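Long-range contacts in ribosomal RNA small subunit methyltransferase E (Legionella pneumophila, PDB 5O96), which probably methylates the N3 position of a specific uridine of 16S rRNA in the assembled small ribosomal subunit, using S-adenosylmethionine as methyl donor: residues A[194-199]-A[229-234]; A[86-91]-A[113-118]; A[94-99]-A[131-136]. All blocks are in the same frame, centred on the assembly; numbering follows the deposited sequence.

Contact 1: A[194-199]-A[229-234]. With SAM (S-adenosylmethionine), chain I.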
loop_
_atom_site.group_PDB
_atom_site.type_symbol
_atom_site.label_atom_id
_atom_site.label_comp_id
_atom_site.label_asym_id
_atom_site.label_seq_id
_atom_site.Cartn_x
_atom_site.Cartn_y
_atom_site.Cartn_z
ATOM N N LEU A 194 -16.055 -5.052 4.418
ATOM C CA LEU A 194 -15.524 -3.823 3.836
ATOM C C LEU A 194 -15.614 -3.898 2.323
ATOM O O LEU A 194 -14.955 -4.748 1.701
ATOM C CB LEU A 194 -14.068 -3.604 4.265
ATOM C CG LEU A 194 -13.309 -2.424 3.650
ATOM C CD1 LEU A 194 -13.872 -1.083 4.100
ATOM C CD2 LEU A 194 -11.835 -2.506 3.990
ATOM N N ILE A 195 -16.405 -3.002 1.729
ATOM C CA ILE A 195 -16.528 -2.913 0.274
ATOM C C ILE A 195 -15.652 -1.774 -0.254
ATOM O O ILE A 195 -15.723 -0.629 0.228
ATOM C CB ILE A 195 -17.997 -2.735 -0.147
ATOM C CG1 ILE A 195 -18.828 -3.945 0.281
ATOM C CG2 ILE A 195 -18.109 -2.553 -1.665
ATOM C CD1 ILE A 195 -20.343 -3.760 -0.004
ATOM N N ILE A 196 -14.795 -2.091 -1.229
ATOM C CA ILE A 196 -13.993 -1.088 -1.927
ATOM C C ILE A 196 -14.263 -1.228 -3.413
ATOM O O ILE A 196 -14.183 -2.330 -3.966
ATOM C CB ILE A 196 -12.495 -1.209 -1.606
ATOM C CG1 ILE A 196 -12.280 -0.739 -0.159
ATOM C CG2 ILE A 196 -11.668 -0.329 -2.587
ATOM C CD1 ILE A 196 -11.362 -1.541 0.593
ATOM N N GLY A 197 -14.620 -0.120 -4.043
ATOM C CA GLY A 197 -15.144 -0.142 -5.377
ATOM C C GLY A 197 -14.087 0.130 -6.408
ATOM O O GLY A 197 -12.915 0.344 -6.097
ATOM N N PRO A 198 -14.486 0.107 -7.663
ATOM C CA PRO A 198 -13.534 0.200 -8.766
ATOM C C PRO A 198 -13.209 1.666 -8.997
ATOM O O PRO A 198 -13.801 2.543 -8.367
ATOM C CB PRO A 198 -14.313 -0.392 -9.940
ATOM C CG PRO A 198 -15.720 0.085 -9.659
ATOM C CD PRO A 198 -15.873 0.023 -8.140
ATOM N N GLU A 199 -12.321 1.911 -9.967
ATOM C CA GLU A 199 -11.857 3.268 -10.217
ATOM C C GLU A 199 -13.014 4.235 -10.395
ATOM O O GLU A 199 -13.049 5.298 -9.762
ATOM C CB GLU A 199 -10.904 3.339 -11.406
ATOM C CG GLU A 199 -10.317 4.756 -11.544
ATOM C CD GLU A 199 -9.531 4.992 -12.835
ATOM O OE1 GLU A 199 -8.939 4.028 -13.369
ATOM O OE2 GLU A 199 -9.505 6.152 -13.313
ATOM N N THR A 229 -4.702 1.374 -3.498
ATOM C CA THR A 229 -4.290 2.067 -2.282
ATOM C C THR A 229 -5.385 1.959 -1.245
ATOM O O THR A 229 -5.121 1.714 -0.063
ATOM C CB THR A 229 -4.008 3.549 -2.549
ATOM O OG1 THR A 229 -3.153 3.726 -3.692
ATOM C CG2 THR A 229 -3.352 4.178 -1.345
ATOM N N ALA A 230 -6.631 2.122 -1.683
ATOM C CA ALA A 230 -7.716 2.271 -0.731
ATOM C C ALA A 230 -7.912 1.006 0.096
ATOM O O ALA A 230 -8.196 1.085 1.288
ATOM C CB ALA A 230 -8.983 2.636 -1.469
ATOM N N ALA A 231 -7.748 -0.166 -0.524
ATOM C CA ALA A 231 -7.822 -1.415 0.222
ATOM C C ALA A 231 -6.822 -1.436 1.373
ATOM O O ALA A 231 -7.176 -1.744 2.514
ATOM C CB ALA A 231 -7.573 -2.596 -0.712
ATOM N N ILE A 232 -5.559 -1.108 1.088
ATOM C CA ILE A 232 -4.513 -1.300 2.089
ATOM C C ILE A 232 -4.623 -0.265 3.180
ATOM O O ILE A 232 -4.517 -0.584 4.372
ATOM C CB ILE A 232 -3.141 -1.259 1.424
ATOM C CG1 ILE A 232 -3.154 -2.213 0.256
ATOM C CG2 ILE A 232 -2.057 -1.672 2.393
ATOM C CD1 ILE A 232 -1.901 -2.122 -0.421
ATOM N N THR A 233 -4.871 0.982 2.791
ATOM C CA THR A 233 -5.182 2.039 3.754
ATOM C C THR A 233 -6.363 1.659 4.648
ATOM O O THR A 233 -6.296 1.784 5.870
ATOM C CB THR A 233 -5.468 3.322 2.984
ATOM O OG1 THR A 233 -4.275 3.700 2.286
ATOM C CG2 THR A 233 -5.900 4.430 3.915
ATOM N N ALA A 234 -7.456 1.175 4.048
ATOM C CA ALA A 234 -8.644 0.874 4.846
ATOM C C ALA A 234 -8.356 -0.239 5.842
ATOM O O ALA A 234 -8.747 -0.161 7.012
ATOM C CB ALA A 234 -9.818 0.498 3.927
HETATM N N SAM I . -9.418 6.360 -7.643
HETATM C CA SAM I . -9.174 4.923 -7.733
HETATM C C SAM I . -8.327 4.383 -8.909
HETATM O O SAM I . -7.608 5.093 -9.594
HETATM O OXT SAM I . -8.309 3.190 -9.213
HETATM C CB SAM I . -10.515 4.263 -7.761
HETATM C CG SAM I . -11.048 3.339 -6.695
HETATM S SD SAM I . -11.720 4.328 -5.397
HETATM C CE SAM I . -10.927 3.649 -3.939
HETATM C "C5'" SAM I . -13.354 3.561 -5.318
HETATM C "C4'" SAM I . -14.326 4.579 -4.772
HETATM O "O4'" SAM I . -13.965 4.787 -3.421
HETATM C "C3'" SAM I . -14.107 5.924 -5.451
HETATM O "O3'" SAM I . -14.981 6.192 -6.518
HETATM C "C2'" SAM I . -14.360 6.931 -4.365
HETATM O "O2'" SAM I . -15.689 7.363 -4.499
HETATM C "C1'" SAM I . -14.202 6.140 -3.081
HETATM N N9 SAM I . -13.108 6.806 -2.362
HETATM C C8 SAM I . -11.792 6.981 -2.751
HETATM N N7 SAM I . -11.144 7.684 -1.803
HETATM C C5 SAM I . -12.032 7.965 -0.817
HETATM C C6 SAM I . -11.898 8.648 0.363
HETATM N N6 SAM I . -10.727 9.176 0.662
HETATM N N1 SAM I . -12.998 8.807 1.179
HETATM C C2 SAM I . -14.217 8.263 0.836
HETATM N N3 SAM I . -14.349 7.565 -0.358
HETATM C C4 SAM I . -13.266 7.433 -1.161
#
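The S-adenosylmethionine site of this RsmE-family methyltransferase of the SPOUT clan is bordered here, where Leu194 and Ile196 of a central strand meet three alanines of the helix that follows the cofactor loop. The contact is wholly apolar. Ile196 carries most of it, and its two branches do different work. With CG1 beside the backbone N (chi1 -71°), the CD1 methyl reaches the helix backbone and lies 3.6 Å from Ala231 CA. The other branch, CG2, faces Ala230 CB at a looser 4.2 Å. Leu194 CD2 meets Ala234 CB at 3.6 Å, one turn further along the helix. Ala234 CB is also touched, more weakly, by Ile196 CD1. Strand 194-196 and helix segment 229-234 run nearly antiparallel, at 156°, with their axes 9.3 Å apart. The small alanine methyls let the isoleucine end come right up to the helix backbone.

Beyond Ile196 the strand ends and the chain turns along the cofactor. Gly197 O is 3.3 Å from C5' of S-adenosylmethionine, and the poorly ordered side chain of Glu199 lies beside its methionine part. Ala230 CB is 3.3 Å from CE, the methyl carbon borne by the sulfur. The helix therefore borders the site beside the transferable methyl group. Gly197 O also accepts a hydrogen bond from Thr227 OG1, which ties the strand end to the start of the helix.

Strand 191-196 lies between strands 82-88 and 170-174 in the parallel sheet. Helix 227-242 covers it, with Ala231 also touching Val98 of helix 93-104. Another side of the helix meets the second subunit, where Ile232 packs on Ile232 of that chain.

Contact 2: A[86-91]-A[113-118]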
loop_
_atom_site.group_PDB
_atom_site.type_symbol
_atom_site.label_atom_id
_atom_site.label_comp_id
_atom_site.label_asym_id
_atom_site.label_seq_id
_atom_site.Cartn_x
_atom_site.Cartn_y
_atom_site.Cartn_z
ATOM N N ALA A 86 -14.342 -7.108 0.362
ATOM C CA ALA A 86 -14.975 -7.290 -0.934
ATOM C C ALA A 86 -14.371 -6.240 -1.863
ATOM O O ALA A 86 -14.676 -5.052 -1.738
ATOM C CB ALA A 86 -16.494 -7.173 -0.834
ATOM N N GLN A 87 -13.505 -6.677 -2.779
ATOM C CA GLN A 87 -12.698 -5.781 -3.599
ATOM C C GLN A 87 -13.219 -5.818 -5.034
ATOM O O GLN A 87 -13.220 -6.876 -5.672
ATOM C CB GLN A 87 -11.219 -6.187 -3.537
ATOM C CG GLN A 87 -10.249 -5.259 -4.323
ATOM C CD GLN A 87 -9.974 -3.947 -3.613
ATOM O OE1 GLN A 87 -10.189 -3.835 -2.423
ATOM N NE2 GLN A 87 -9.506 -2.949 -4.340
ATOM N N ALA A 88 -13.676 -4.673 -5.534
ATOM C CA ALA A 88 -14.005 -4.559 -6.956
ATOM C C ALA A 88 -12.857 -5.052 -7.817
ATOM O O ALA A 88 -11.707 -4.703 -7.571
ATOM C CB ALA A 88 -14.305 -3.108 -7.303
ATOM N N ILE A 89 -13.170 -5.853 -8.839
ATOM C CA ILE A 89 -12.121 -6.421 -9.695
ATOM C C ILE A 89 -11.511 -5.343 -10.591
ATOM O O ILE A 89 -12.212 -4.644 -11.329
ATOM C CB ILE A 89 -12.663 -7.571 -10.545
ATOM C CG1 ILE A 89 -13.338 -8.606 -9.644
ATOM C CG2 ILE A 89 -11.541 -8.143 -11.431
ATOM C CD1 ILE A 89 -13.741 -9.861 -10.323
ATOM N N SER A 90 -10.198 -5.214 -10.537
ATOM C CA SER A 90 -9.425 -4.366 -11.425
ATOM C C SER A 90 -8.587 -5.261 -12.318
ATOM O O SER A 90 -8.312 -6.416 -11.981
ATOM C CB SER A 90 -8.524 -3.395 -10.643
ATOM O OG SER A 90 -9.284 -2.525 -9.822
ATOM N N LYS A 91 -8.196 -4.734 -13.473
ATOM C CA LYS A 91 -7.393 -5.525 -14.397
ATOM C C LYS A 91 -5.951 -5.601 -13.907
ATOM O O LYS A 91 -5.425 -4.651 -13.313
ATOM C CB LYS A 91 -7.451 -4.929 -15.806
ATOM C CG LYS A 91 -6.765 -5.767 -16.884
ATOM C CD LYS A 91 -7.058 -5.200 -18.265
ATOM C CE LYS A 91 -6.127 -5.723 -19.359
ATOM N NZ LYS A 91 -6.372 -5.011 -20.662
ATOM N N LEU A 113 -15.269 -8.737 -6.401
ATOM C CA LEU A 113 -16.573 -8.120 -6.515
ATOM C C LEU A 113 -16.715 -7.594 -7.929
ATOM O O LEU A 113 -15.816 -6.910 -8.424
ATOM C CB LEU A 113 -16.679 -6.984 -5.511
ATOM C CG LEU A 113 -18.019 -6.451 -5.077
ATOM C CD1 LEU A 113 -18.742 -7.547 -4.345
ATOM C CD2 LEU A 113 -17.745 -5.283 -4.178
ATOM N N ILE A 114 -17.824 -7.921 -8.580
ATOM C CA ILE A 114 -18.161 -7.361 -9.885
ATOM C C ILE A 114 -19.203 -6.271 -9.657
ATOM O O ILE A 114 -20.291 -6.540 -9.133
ATOM C CB ILE A 114 -18.658 -8.449 -10.854
ATOM C CG1 ILE A 114 -17.632 -9.577 -10.926
ATOM C CG2 ILE A 114 -18.847 -7.899 -12.252
ATOM C CD1 ILE A 114 -18.047 -10.712 -11.840
ATOM N N THR A 115 -18.847 -5.027 -9.976
ATOM C CA THR A 115 -19.717 -3.878 -9.766
ATOM C C THR A 115 -19.946 -3.176 -11.096
ATOM O O THR A 115 -19.244 -3.423 -12.075
ATOM C CB THR A 115 -19.127 -2.880 -8.772
ATOM O OG1 THR A 115 -18.017 -2.219 -9.388
ATOM C CG2 THR A 115 -18.660 -3.572 -7.528
ATOM N N GLU A 116 -20.934 -2.275 -11.107
ATOM C CA GLU A 116 -21.402 -1.677 -12.355
ATOM C C GLU A 116 -20.250 -1.110 -13.166
ATOM O O GLU A 116 -20.127 -1.377 -14.366
ATOM C CB GLU A 116 -22.433 -0.592 -12.063
ATOM C CG GLU A 116 -23.108 -0.023 -13.309
ATOM C CD GLU A 116 -24.310 0.852 -12.978
ATOM O OE1 GLU A 116 -25.231 0.360 -12.285
ATOM O OE2 GLU A 116 -24.325 2.032 -13.395
ATOM N N ARG A 117 -19.364 -0.363 -12.516
ATOM C CA ARG A 117 -18.351 0.398 -13.225
ATOM C C ARG A 117 -17.006 -0.314 -13.258
ATOM O O ARG A 117 -15.978 0.325 -13.506
ATOM C CB ARG A 117 -18.238 1.789 -12.602
ATOM C CG ARG A 117 -19.528 2.589 -12.766
ATOM C CD ARG A 117 -19.488 3.894 -12.006
ATOM N NE ARG A 117 -20.769 4.586 -12.021
ATOM C CZ ARG A 117 -21.011 5.719 -11.366
ATOM N NH1 ARG A 117 -20.055 6.293 -10.643
ATOM N NH2 ARG A 117 -22.207 6.282 -11.435
ATOM N N CYS A 118 -16.989 -1.618 -12.993
ATOM C CA CYS A 118 -15.793 -2.397 -13.232
ATOM C C CYS A 118 -15.544 -2.474 -14.731
ATOM O O CYS A 118 -16.480 -2.548 -15.531
ATOM C CB CYS A 118 -15.924 -3.793 -12.615
ATOM S SG CYS A 118 -15.811 -3.795 -10.782
#
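Two backbone hydrogen bonds join Ala88 and Leu113 as a parallel pair. Leu113 N donates to Gln87 O at 2.9 Å. Ile89 N donates to Leu113 O, also at 2.9 Å. A CA-H...O contact from Ala88 CA adds to the load on Leu113 O.

Apolar contacts come next. Leu113 CD2 and Ala86 CB meet at 4.0 Å, where Phe162 of helix 159-165 touches both residues. Just beyond the paired residues Ile89 and Ile114 lie side by side, pointing the same way. Ile89 CG1 sits beside its backbone N (chi1 -54°). This lays CG1 against Leu113 O at 3.2 Å and sends CD1 on to Ile114 CG1, 3.9 Å away.

The third group centres on sulfur. A type I turn from Thr115 to Cys118 folds the chain back, closed by the backbone bond from Cys118 N to Thr115 O at 3.0 Å. Cys118 SG adds to this by accepting the N-H of Thr115 at 3.4 Å, and it rests 3.9 Å from Ala88 CB.

This is the parallel strand pairing of a beta-alpha-beta unit, with helix 93-104 as the connection. The backbone bonds set the strand register, while the sulfur sets the turn against the end of the first strand.

Contact 3: A[94-99]-A[131-136]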
loop_
_atom_site.group_PDB
_atom_site.type_symbol
_atom_site.label_atom_id
_atom_site.label_comp_id
_atom_site.label_asym_id
_atom_site.label_seq_id
_atom_site.Cartn_x
_atom_site.Cartn_y
_atom_site.Cartn_z
ATOM N N ARG A 94 -2.799 -4.288 -10.334
ATOM C CA ARG A 94 -3.379 -3.691 -9.145
ATOM C C ARG A 94 -4.122 -4.722 -8.308
ATOM O O ARG A 94 -4.056 -4.689 -7.076
ATOM C CB ARG A 94 -4.310 -2.548 -9.527
ATOM C CG ARG A 94 -3.628 -1.414 -10.266
ATOM C CD ARG A 94 -4.632 -0.274 -10.458
ATOM N NE ARG A 94 -4.612 0.328 -11.783
ATOM C CZ ARG A 94 -5.574 0.195 -12.686
ATOM N NH1 ARG A 94 -6.643 -0.535 -12.421
ATOM N NH2 ARG A 94 -5.460 0.797 -13.861
ATOM N N MET A 95 -4.839 -5.639 -8.949
ATOM C CA MET A 95 -5.555 -6.652 -8.187
ATOM C C MET A 95 -4.583 -7.584 -7.469
ATOM O O MET A 95 -4.813 -7.964 -6.314
ATOM C CB MET A 95 -6.496 -7.421 -9.118
ATOM C CG MET A 95 -7.670 -8.165 -8.440
ATOM S SD MET A 95 -8.954 -7.273 -7.513
ATOM C CE MET A 95 -8.793 -5.579 -7.982
ATOM N N GLU A 96 -3.484 -7.945 -8.133
ATOM C CA GLU A 96 -2.460 -8.758 -7.493
ATOM C C GLU A 96 -1.838 -8.019 -6.321
ATOM O O GLU A 96 -1.494 -8.627 -5.297
ATOM C CB GLU A 96 -1.388 -9.142 -8.515
ATOM C CG GLU A 96 -1.918 -9.951 -9.682
ATOM C CD GLU A 96 -0.832 -10.354 -10.661
ATOM O OE1 GLU A 96 0.190 -9.649 -10.722
ATOM O OE2 GLU A 96 -0.999 -11.378 -11.365
ATOM N N MET A 97 -1.669 -6.707 -6.468
ATOM C CA MET A 97 -1.175 -5.895 -5.374
ATOM C C MET A 97 -2.094 -6.007 -4.164
ATOM O O MET A 97 -1.632 -6.248 -3.037
ATOM C CB MET A 97 -1.033 -4.454 -5.850
ATOM C CG MET A 97 -0.350 -3.479 -4.856
ATOM S SD MET A 97 -1.521 -2.905 -3.632
ATOM C CE MET A 97 -0.972 -1.198 -3.506
ATOM N N VAL A 98 -3.407 -5.862 -4.390
ATOM C CA VAL A 98 -4.379 -5.982 -3.307
ATOM C C VAL A 98 -4.330 -7.373 -2.693
ATOM O O VAL A 98 -4.379 -7.524 -1.463
ATOM C CB VAL A 98 -5.791 -5.649 -3.813
ATOM C CG1 VAL A 98 -6.841 -5.923 -2.721
ATOM C CG2 VAL A 98 -5.862 -4.195 -4.282
ATOM N N MET A 99 -4.236 -8.416 -3.530
ATOM C CA MET A 99 -4.168 -9.768 -2.982
ATOM C C MET A 99 -2.985 -9.920 -2.030
ATOM O O MET A 99 -3.117 -10.489 -0.939
ATOM C CB MET A 99 -4.090 -10.789 -4.108
ATOM C CG MET A 99 -5.335 -10.826 -5.002
ATOM S SD MET A 99 -6.842 -11.435 -4.162
ATOM C CE MET A 99 -8.035 -10.263 -4.743
ATOM N N MET A 131 -8.341 -16.493 -10.415
ATOM C CA MET A 131 -8.518 -17.035 -9.070
ATOM C C MET A 131 -7.317 -17.870 -8.644
ATOM O O MET A 131 -6.837 -17.767 -7.508
ATOM C CB MET A 131 -9.802 -17.883 -9.010
ATOM C CG MET A 131 -11.085 -17.061 -8.970
ATOM S SD MET A 131 -11.270 -16.088 -7.444
ATOM C CE MET A 131 -11.455 -17.428 -6.273
ATOM N N HIS A 132 -6.847 -18.734 -9.539
ATOM C CA HIS A 132 -5.678 -19.548 -9.253
ATOM C C HIS A 132 -4.455 -18.669 -8.974
ATOM O O HIS A 132 -3.745 -18.865 -7.983
ATOM C CB HIS A 132 -5.456 -20.497 -10.440
ATOM C CG HIS A 132 -4.429 -21.560 -10.204
ATOM N ND1 HIS A 132 -4.679 -22.682 -9.445
ATOM C CD2 HIS A 132 -3.156 -21.683 -10.644
ATOM C CE1 HIS A 132 -3.605 -23.450 -9.430
ATOM N NE2 HIS A 132 -2.666 -22.866 -10.149
ATOM N N GLN A 133 -4.213 -17.674 -9.830
ATOM C CA GLN A 133 -3.042 -16.819 -9.668
ATOM C C GLN A 133 -3.140 -16.000 -8.397
ATOM O O GLN A 133 -2.140 -15.810 -7.690
ATOM C CB GLN A 133 -2.892 -15.892 -10.879
ATOM C CG GLN A 133 -2.664 -16.626 -12.169
ATOM C CD GLN A 133 -2.687 -15.725 -13.388
ATOM O OE1 GLN A 133 -3.101 -14.562 -13.314
ATOM N NE2 GLN A 133 -2.235 -16.257 -14.516
ATOM N N TRP A 134 -4.342 -15.499 -8.105
ATOM C CA TRP A 134 -4.563 -14.746 -6.881
ATOM C C TRP A 134 -4.260 -15.595 -5.643
ATOM O O TRP A 134 -3.677 -15.099 -4.672
ATOM C CB TRP A 134 -6.006 -14.230 -6.853
ATOM C CG TRP A 134 -6.311 -13.173 -7.901
ATOM C CD1 TRP A 134 -5.412 -12.381 -8.553
ATOM C CD2 TRP A 134 -7.606 -12.795 -8.394
ATOM N NE1 TRP A 134 -6.060 -11.536 -9.419
ATOM C CE2 TRP A 134 -7.410 -11.762 -9.333
ATOM C CE3 TRP A 134 -8.910 -13.223 -8.125
ATOM C CZ2 TRP A 134 -8.471 -11.157 -10.011
ATOM C CZ3 TRP A 134 -9.962 -12.628 -8.800
ATOM C CH2 TRP A 134 -9.735 -11.604 -9.730
ATOM N N LEU A 135 -4.643 -16.880 -5.649
ATOM C CA LEU A 135 -4.433 -17.676 -4.449
ATOM C C LEU A 135 -2.943 -17.906 -4.203
ATOM O O LEU A 135 -2.494 -17.936 -3.055
ATOM C CB LEU A 135 -5.191 -19.010 -4.534
ATOM C CG LEU A 135 -4.963 -19.890 -3.291
ATOM C CD1 LEU A 135 -5.360 -19.138 -2.005
ATOM C CD2 LEU A 135 -5.680 -21.208 -3.382
ATOM N N ASN A 136 -2.156 -18.056 -5.268
ATOM C CA ASN A 136 -0.732 -18.289 -5.067
ATOM C C ASN A 136 -0.048 -17.046 -4.516
ATOM O O ASN A 136 0.836 -17.152 -3.664
ATOM C CB ASN A 136 -0.088 -18.753 -6.369
ATOM C CG ASN A 136 -0.615 -20.100 -6.822
ATOM O OD1 ASN A 136 -1.166 -20.872 -6.024
ATOM N ND2 ASN A 136 -0.454 -20.393 -8.109
HETATM O O HOH W 1 -3.568 -12.240 -12.083
#
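A water molecule bridges Glu96 and Gln133 at the side of this helix pair. It donates to Glu96 OE2 at 2.8 Å and to Gln133 OE1 at 2.7 Å. The two oxygens, both acceptors here, are thus joined through the water's two protons.

Next to the bridge, Trp134 fills the space between the helices. Its indole is met by two methionines. Met99 approaches the five-membered ring obliquely, with CG 4.2 Å from the centroid in an off-centre CH-pi contact. Met99 SD adds an oblique Met-aromatic contact with the same ring. Met95 takes the six-membered ring. Its CG is 3.5 Å from Trp134 CZ2, and its SD makes a second oblique Met-aromatic contact, 5.2 Å from the centroid. Bends at chi2 (62°) and chi3 then turn the end of Met95 away from helix 131-136. Glu96 CG is near the indole plane, at the edge close to CD1, where its nearest approach is 4.4 Å.

Helix segments 94-99 and 131-136 cross at -41°, with their axes 9.6 Å apart. Helix 93-104 connects strands 82-88 and 109-114, and Met95 also packs on Gln87 of the first. Trp134 of helix 124-145 also touches Leu153 of strand 152-158. Helix 227-242 meets helix 93-104 through Met97, which packs on Glu228 and Ile232.

All three contacts lie in the methyltransferase domain, with centres 11 to 15 Å apart. Contacts 1 and 2 share the parallel sheet. Their strands 191-196 and 82-88 are neighbours, with probable backbone hydrogen bonds from Ala86 N to Leu194 O and from Ala88 N to Ile196 O. Contacts 2 and 3 alternate along the chain. Contact 2 pairs the two strands of the beta-alpha-beta unit, and contact 3 uses its connecting helix, where Val98 packs on Gln87. Contact 1 comes last in sequence, and its helix 227-242 packs with helix 93-104 of contact 3. Together they tie the helices to a sheet whose strand ends lead into the S-adenosylmethionine site.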